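Local coordinates for aluminum resistance protein (Clostridium novyi, PDB 3I16), which probably acts as a pyridoxal-phosphate-dependent carbon-sulfur lyase of the methionine gamma-lyase family, with a suggested part in aluminium resistance, at residues L112-P125 with L144-L156. Residues are numbered along the deposited sequence; the frame is centred on the assembly and turned at random. Where two conformers were deposited one is given.
Sequences LRPGNTMLSVCGEP and LKEFGINYKQVDL
M118, modelled as selenomethionine, and Y151 sit side by side on parallel strands 117-120 and 150-153 of a beta-alpha-beta unit in the mixed sheet of this PLP-dependent fold; M118 CG lies at the Y151 ring edge, 3.9 Å from CD1. Backbone bonds alternate in the parallel manner: N150 and K152 give their N-H to N116 O and M118 O, while M118 N and S120 N return to N150 O and K152 O. V154 N to S120 O (2.8 Å) and G123 N to V154 O carry the pairing beyond the strands, and G115 N to G148 O (2.9 Å) ties the type II turn R113-N116 that leads into strand 117-120.

On the face of M118 and Y151, chi1 of 69° sets M118 CG between backbone N and carbonyl carbon, and the extended chi2 (174°) carries SE to L144 CD1 (3.6 Å); I133 of helix 129-133 touches M118 and Y151. On the other face, L119 CD1 rests against V154 CG2, beside V170 of helix 164-173.

S120 OG, hydrogen-bonded to H181, meets the ring edge at Y151 CE1 (3.4 Å). Two consecutive hydrogen bonds link Y151, Q153 and D155: Y151 OH donates to Q153 OE1 (2.7 Å), and Q153 NE2 meets D155 OD1 at 2.7 Å, nearly in line with the C-O bond.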
loop_
_atom_site.group_PDB
_atom_site.type_symbol
_atom_site.label_atom_id
_atom_site.label_comp_id
_atom_site.label_asym_id
_atom_site.label_seq_id
_atom_site.Cartn_x
_atom_site.Cartn_y
_atom_site.Cartn_z
ATOM N N LEU B 112 7.430 3.613 -34.555
ATOM C CA LEU B 112 6.975 3.876 -35.930
ATOM C C LEU B 112 6.632 5.358 -36.098
ATOM O O LEU B 112 6.210 6.010 -35.150
ATOM C CB LEU B 112 5.766 2.996 -36.284
ATOM C CG LEU B 112 6.034 1.499 -36.463
ATOM C CD1 LEU B 112 4.730 0.725 -36.281
ATOM C CD2 LEU B 112 6.712 1.181 -37.838
ATOM N N ARG B 113 6.872 5.874 -37.301
ATOM C CA ARG B 113 6.636 7.273 -37.650
ATOM C C ARG B 113 5.873 7.354 -38.962
ATOM O O ARG B 113 5.870 6.387 -39.748
ATOM C CB ARG B 113 7.970 8.014 -37.780
ATOM C CG ARG B 113 8.832 7.994 -36.515
ATOM C CD ARG B 113 8.244 8.943 -35.436
ATOM N NE ARG B 113 9.088 8.911 -34.254
ATOM C CZ ARG B 113 8.956 8.102 -33.207
ATOM N NH1 ARG B 113 7.943 7.229 -33.099
ATOM N NH2 ARG B 113 9.850 8.194 -32.227
ATOM N N PRO B 114 5.227 8.503 -39.224
ATOM C CA PRO B 114 4.474 8.588 -40.469
ATOM C C PRO B 114 5.291 8.157 -41.688
ATOM O O PRO B 114 6.468 8.491 -41.800
ATOM C CB PRO B 114 4.075 10.056 -40.547
ATOM C CG PRO B 114 4.024 10.506 -39.115
ATOM C CD PRO B 114 5.086 9.721 -38.406
ATOM N N GLY B 115 4.674 7.385 -42.567
ATOM C CA GLY B 115 5.361 6.873 -43.739
ATOM C C GLY B 115 5.895 5.468 -43.556
ATOM O O GLY B 115 6.015 4.712 -44.526
ATOM N N ASN B 116 6.244 5.102 -42.332
ATOM C CA ASN B 116 6.723 3.756 -42.067
ATOM C C ASN B 116 5.571 2.767 -42.230
ATOM O O ASN B 116 4.387 3.095 -42.063
ATOM C CB ASN B 116 7.198 3.590 -40.621
ATOM C CG ASN B 116 8.397 4.436 -40.247
ATOM O OD1 ASN B 116 8.699 4.528 -39.070
ATOM N ND2 ASN B 116 9.098 5.021 -41.215
ATOM N N THR B 117 5.943 1.531 -42.480
ATOM C CA THR B 117 4.995 0.446 -42.604
ATOM C C THR B 117 5.442 -0.656 -41.675
ATOM O O THR B 117 6.649 -0.942 -41.599
ATOM C CB THR B 117 4.985 -0.097 -44.048
ATOM O OG1 THR B 117 4.591 0.945 -44.928
ATOM C CG2 THR B 117 4.028 -1.286 -44.206
HETATM N N MSE B 118 4.488 -1.280 -40.981
HETATM C CA MSE B 118 4.790 -2.431 -40.137
HETATM C C MSE B 118 4.252 -3.648 -40.864
HETATM O O MSE B 118 3.264 -3.551 -41.621
HETATM C CB MSE B 118 4.170 -2.323 -38.734
HETATM C CG MSE B 118 2.648 -2.418 -38.695
HETATM SE SE MSE B 118 1.940 -2.467 -36.891
HETATM C CE MSE B 118 2.508 -4.188 -36.372
ATOM N N LEU B 119 4.895 -4.792 -40.615
ATOM C CA LEU B 119 4.521 -6.052 -41.232
ATOM C C LEU B 119 4.349 -7.161 -40.192
ATOM O O LEU B 119 5.317 -7.579 -39.561
ATOM C CB LEU B 119 5.590 -6.488 -42.252
ATOM C CG LEU B 119 5.341 -7.814 -42.978
ATOM C CD1 LEU B 119 4.076 -7.764 -43.877
ATOM C CD2 LEU B 119 6.586 -8.242 -43.797
ATOM N N SER B 120 3.119 -7.630 -40.030
ATOM C CA SER B 120 2.830 -8.755 -39.143
ATOM C C SER B 120 3.019 -10.021 -39.935
ATOM O O SER B 120 2.384 -10.204 -40.970
ATOM C CB SER B 120 1.410 -8.674 -38.596
ATOM O OG SER B 120 1.376 -7.630 -37.663
ATOM N N VAL B 121 3.877 -10.903 -39.434
ATOM C CA VAL B 121 4.259 -12.117 -40.155
ATOM C C VAL B 121 3.613 -13.416 -39.651
ATOM O O VAL B 121 3.819 -14.484 -40.252
ATOM C CB VAL B 121 5.809 -12.226 -40.237
ATOM C CG1 VAL B 121 6.359 -11.009 -40.997
ATOM C CG2 VAL B 121 6.444 -12.340 -38.852
ATOM N N CYS B 122 2.804 -13.327 -38.597
ATOM C CA CYS B 122 2.085 -14.499 -38.063
ATOM C C CYS B 122 0.597 -14.414 -38.336
ATOM O O CYS B 122 -0.222 -14.879 -37.538
ATOM C CB CYS B 122 2.340 -14.648 -36.562
ATOM S SG CYS B 122 4.128 -14.845 -36.237
ATOM N N GLY B 123 0.241 -13.843 -39.477
ATOM C CA GLY B 123 -1.147 -13.645 -39.800
ATOM C C GLY B 123 -1.704 -12.467 -39.009
ATOM O O GLY B 123 -0.950 -11.644 -38.448
ATOM N N GLU B 124 -3.025 -12.409 -38.920
ATOM C CA GLU B 124 -3.710 -11.318 -38.233
ATOM C C GLU B 124 -3.340 -11.322 -36.751
ATOM O O GLU B 124 -3.388 -12.387 -36.115
ATOM C CB GLU B 124 -5.241 -11.410 -38.410
ATOM C CG GLU B 124 -5.966 -12.565 -37.687
ATOM C CD GLU B 124 -7.480 -12.510 -37.872
ATOM O OE1 GLU B 124 -7.974 -11.560 -38.507
ATOM O OE2 GLU B 124 -8.180 -13.414 -37.370
ATOM N N PRO B 125 -2.952 -10.157 -36.187
ATOM C CA PRO B 125 -2.621 -10.163 -34.758
ATOM C C PRO B 125 -3.815 -10.386 -33.846
ATOM O O PRO B 125 -4.965 -10.334 -34.296
ATOM C CB PRO B 125 -2.071 -8.749 -34.517
ATOM C CG PRO B 125 -1.880 -8.146 -35.895
ATOM C CD PRO B 125 -2.940 -8.779 -36.709
ATOM N N LEU B 144 -2.462 3.749 -35.298
ATOM C CA LEU B 144 -1.278 3.893 -36.140
ATOM C C LEU B 144 -1.638 4.446 -37.535
ATOM O O LEU B 144 -1.003 5.392 -38.039
ATOM C CB LEU B 144 -0.582 2.525 -36.295
ATOM C CG LEU B 144 0.135 1.952 -35.080
ATOM C CD1 LEU B 144 0.693 0.574 -35.411
ATOM C CD2 LEU B 144 1.222 2.855 -34.654
ATOM N N LYS B 145 -2.686 3.886 -38.136
ATOM C CA LYS B 145 -3.128 4.297 -39.477
ATOM C C LYS B 145 -3.482 5.780 -39.487
ATOM O O LYS B 145 -3.069 6.521 -40.395
ATOM C CB LYS B 145 -4.322 3.464 -39.937
ATOM C CG LYS B 145 -4.646 3.590 -41.419
ATOM C CD LYS B 145 -5.905 2.796 -41.722
ATOM C CE LYS B 145 -6.006 2.324 -43.169
ATOM N NZ LYS B 145 -7.185 1.395 -43.334
ATOM N N GLU B 146 -4.184 6.221 -38.439
ATOM C CA GLU B 146 -4.573 7.633 -38.301
ATOM C C GLU B 146 -3.369 8.567 -38.118
ATOM O O GLU B 146 -3.484 9.757 -38.333
ATOM C CB GLU B 146 -5.639 7.797 -37.215
ATOM C CG GLU B 146 -6.963 7.165 -37.696
ATOM C CD GLU B 146 -8.014 6.952 -36.626
ATOM O OE1 GLU B 146 -7.665 6.851 -35.433
ATOM O OE2 GLU B 146 -9.206 6.841 -37.009
ATOM N N PHE B 147 -2.215 8.007 -37.770
ATOM C CA PHE B 147 -0.970 8.761 -37.677
ATOM C C PHE B 147 -0.026 8.514 -38.882
ATOM O O PHE B 147 1.175 8.798 -38.816
ATOM C CB PHE B 147 -0.310 8.522 -36.312
ATOM C CG PHE B 147 -0.931 9.346 -35.223
ATOM C CD1 PHE B 147 -0.504 10.654 -34.993
ATOM C CD2 PHE B 147 -1.998 8.870 -34.514
ATOM C CE1 PHE B 147 -1.105 11.440 -34.030
ATOM C CE2 PHE B 147 -2.597 9.638 -33.539
ATOM C CZ PHE B 147 -2.153 10.933 -33.297
ATOM N N GLY B 148 -0.589 8.002 -39.978
ATOM C CA GLY B 148 0.144 7.788 -41.216
ATOM C C GLY B 148 1.060 6.596 -41.257
ATOM O O GLY B 148 1.939 6.545 -42.121
ATOM N N ILE B 149 0.863 5.645 -40.339
ATOM C CA ILE B 149 1.685 4.435 -40.248
ATOM C C ILE B 149 0.885 3.289 -40.869
ATOM O O ILE B 149 -0.242 3.006 -40.434
ATOM C CB ILE B 149 2.063 4.126 -38.803
ATOM C CG1 ILE B 149 2.847 5.302 -38.199
ATOM C CG2 ILE B 149 2.879 2.861 -38.731
ATOM C CD1 ILE B 149 2.964 5.253 -36.733
ATOM N N ASN B 150 1.474 2.636 -41.882
ATOM C CA ASN B 150 0.785 1.612 -42.648
ATOM C C ASN B 150 0.996 0.223 -42.071
ATOM O O ASN B 150 1.941 -0.017 -41.313
ATOM C CB ASN B 150 1.278 1.648 -44.079
ATOM C CG ASN B 150 1.190 3.032 -44.680
ATOM O OD1 ASN B 150 0.099 3.600 -44.801
ATOM N ND2 ASN B 150 2.335 3.591 -45.042
ATOM N N TYR B 151 0.093 -0.674 -42.437
ATOM C CA TYR B 151 0.098 -2.058 -41.979
ATOM C C TYR B 151 0.006 -3.027 -43.151
ATOM O O TYR B 151 -0.823 -2.841 -44.049
ATOM C CB TYR B 151 -1.127 -2.295 -41.084
ATOM C CG TYR B 151 -1.324 -3.740 -40.701
ATOM C CD1 TYR B 151 -0.623 -4.292 -39.638
ATOM C CD2 TYR B 151 -2.212 -4.558 -41.408
ATOM C CE1 TYR B 151 -0.771 -5.619 -39.290
ATOM C CE2 TYR B 151 -2.391 -5.895 -41.052
ATOM C CZ TYR B 151 -1.661 -6.421 -39.999
ATOM O OH TYR B 151 -1.809 -7.726 -39.630
ATOM N N LYS B 152 0.875 -4.035 -43.139
ATOM C CA LYS B 152 0.812 -5.143 -44.067
ATOM C C LYS B 152 0.889 -6.418 -43.254
ATOM O O LYS B 152 1.363 -6.437 -42.103
ATOM C CB LYS B 152 1.901 -5.098 -45.123
ATOM C CG LYS B 152 1.599 -4.168 -46.273
ATOM C CD LYS B 152 2.694 -4.196 -47.329
ATOM C CE LYS B 152 2.373 -3.237 -48.453
ATOM N NZ LYS B 152 3.496 -3.109 -49.387
ATOM N N GLN B 153 0.401 -7.489 -43.855
ATOM C CA GLN B 153 0.316 -8.769 -43.184
ATOM C C GLN B 153 0.729 -9.892 -44.113
ATOM O O GLN B 153 0.426 -9.851 -45.288
ATOM C CB GLN B 153 -1.137 -8.982 -42.763
ATOM C CG GLN B 153 -1.472 -10.312 -42.130
ATOM C CD GLN B 153 -2.923 -10.357 -41.689
ATOM O OE1 GLN B 153 -3.409 -9.428 -41.043
ATOM N NE2 GLN B 153 -3.618 -11.436 -42.020
ATOM N N VAL B 154 1.467 -10.854 -43.568
ATOM C CA VAL B 154 1.806 -12.071 -44.251
ATOM C C VAL B 154 1.326 -13.187 -43.321
ATOM O O VAL B 154 1.670 -13.226 -42.132
ATOM C CB VAL B 154 3.292 -12.192 -44.557
ATOM C CG1 VAL B 154 3.607 -13.610 -45.048
ATOM C CG2 VAL B 154 3.688 -11.125 -45.584
ATOM N N ASP B 155 0.483 -14.062 -43.862
ATOM C CA ASP B 155 -0.080 -15.156 -43.083
ATOM C C ASP B 155 0.912 -16.298 -42.918
ATOM O O ASP B 155 1.868 -16.436 -43.684
ATOM C CB ASP B 155 -1.333 -15.700 -43.796
ATOM C CG ASP B 155 -2.488 -14.694 -43.829
ATOM O OD1 ASP B 155 -2.522 -13.738 -43.014
ATOM O OD2 ASP B 155 -3.389 -14.874 -44.662
ATOM N N LEU B 156 0.676 -17.112 -41.896
ATOM C CA LEU B 156 1.445 -18.316 -41.710
ATOM C C LEU B 156 0.984 -19.291 -42.783
ATOM O O LEU B 156 -0.068 -19.106 -43.412
ATOM C CB LEU B 156 1.208 -18.917 -40.347
ATOM C CG LEU B 156 1.721 -18.181 -39.123
ATOM C CD1 LEU B 156 1.223 -18.952 -37.907
ATOM C CD2 LEU B 156 3.226 -18.092 -39.133
HETATM O O HOH W 1 4.168 -16.179 -42.343
HETATM O O HOH W 2 -4.378 -14.448 -40.534
#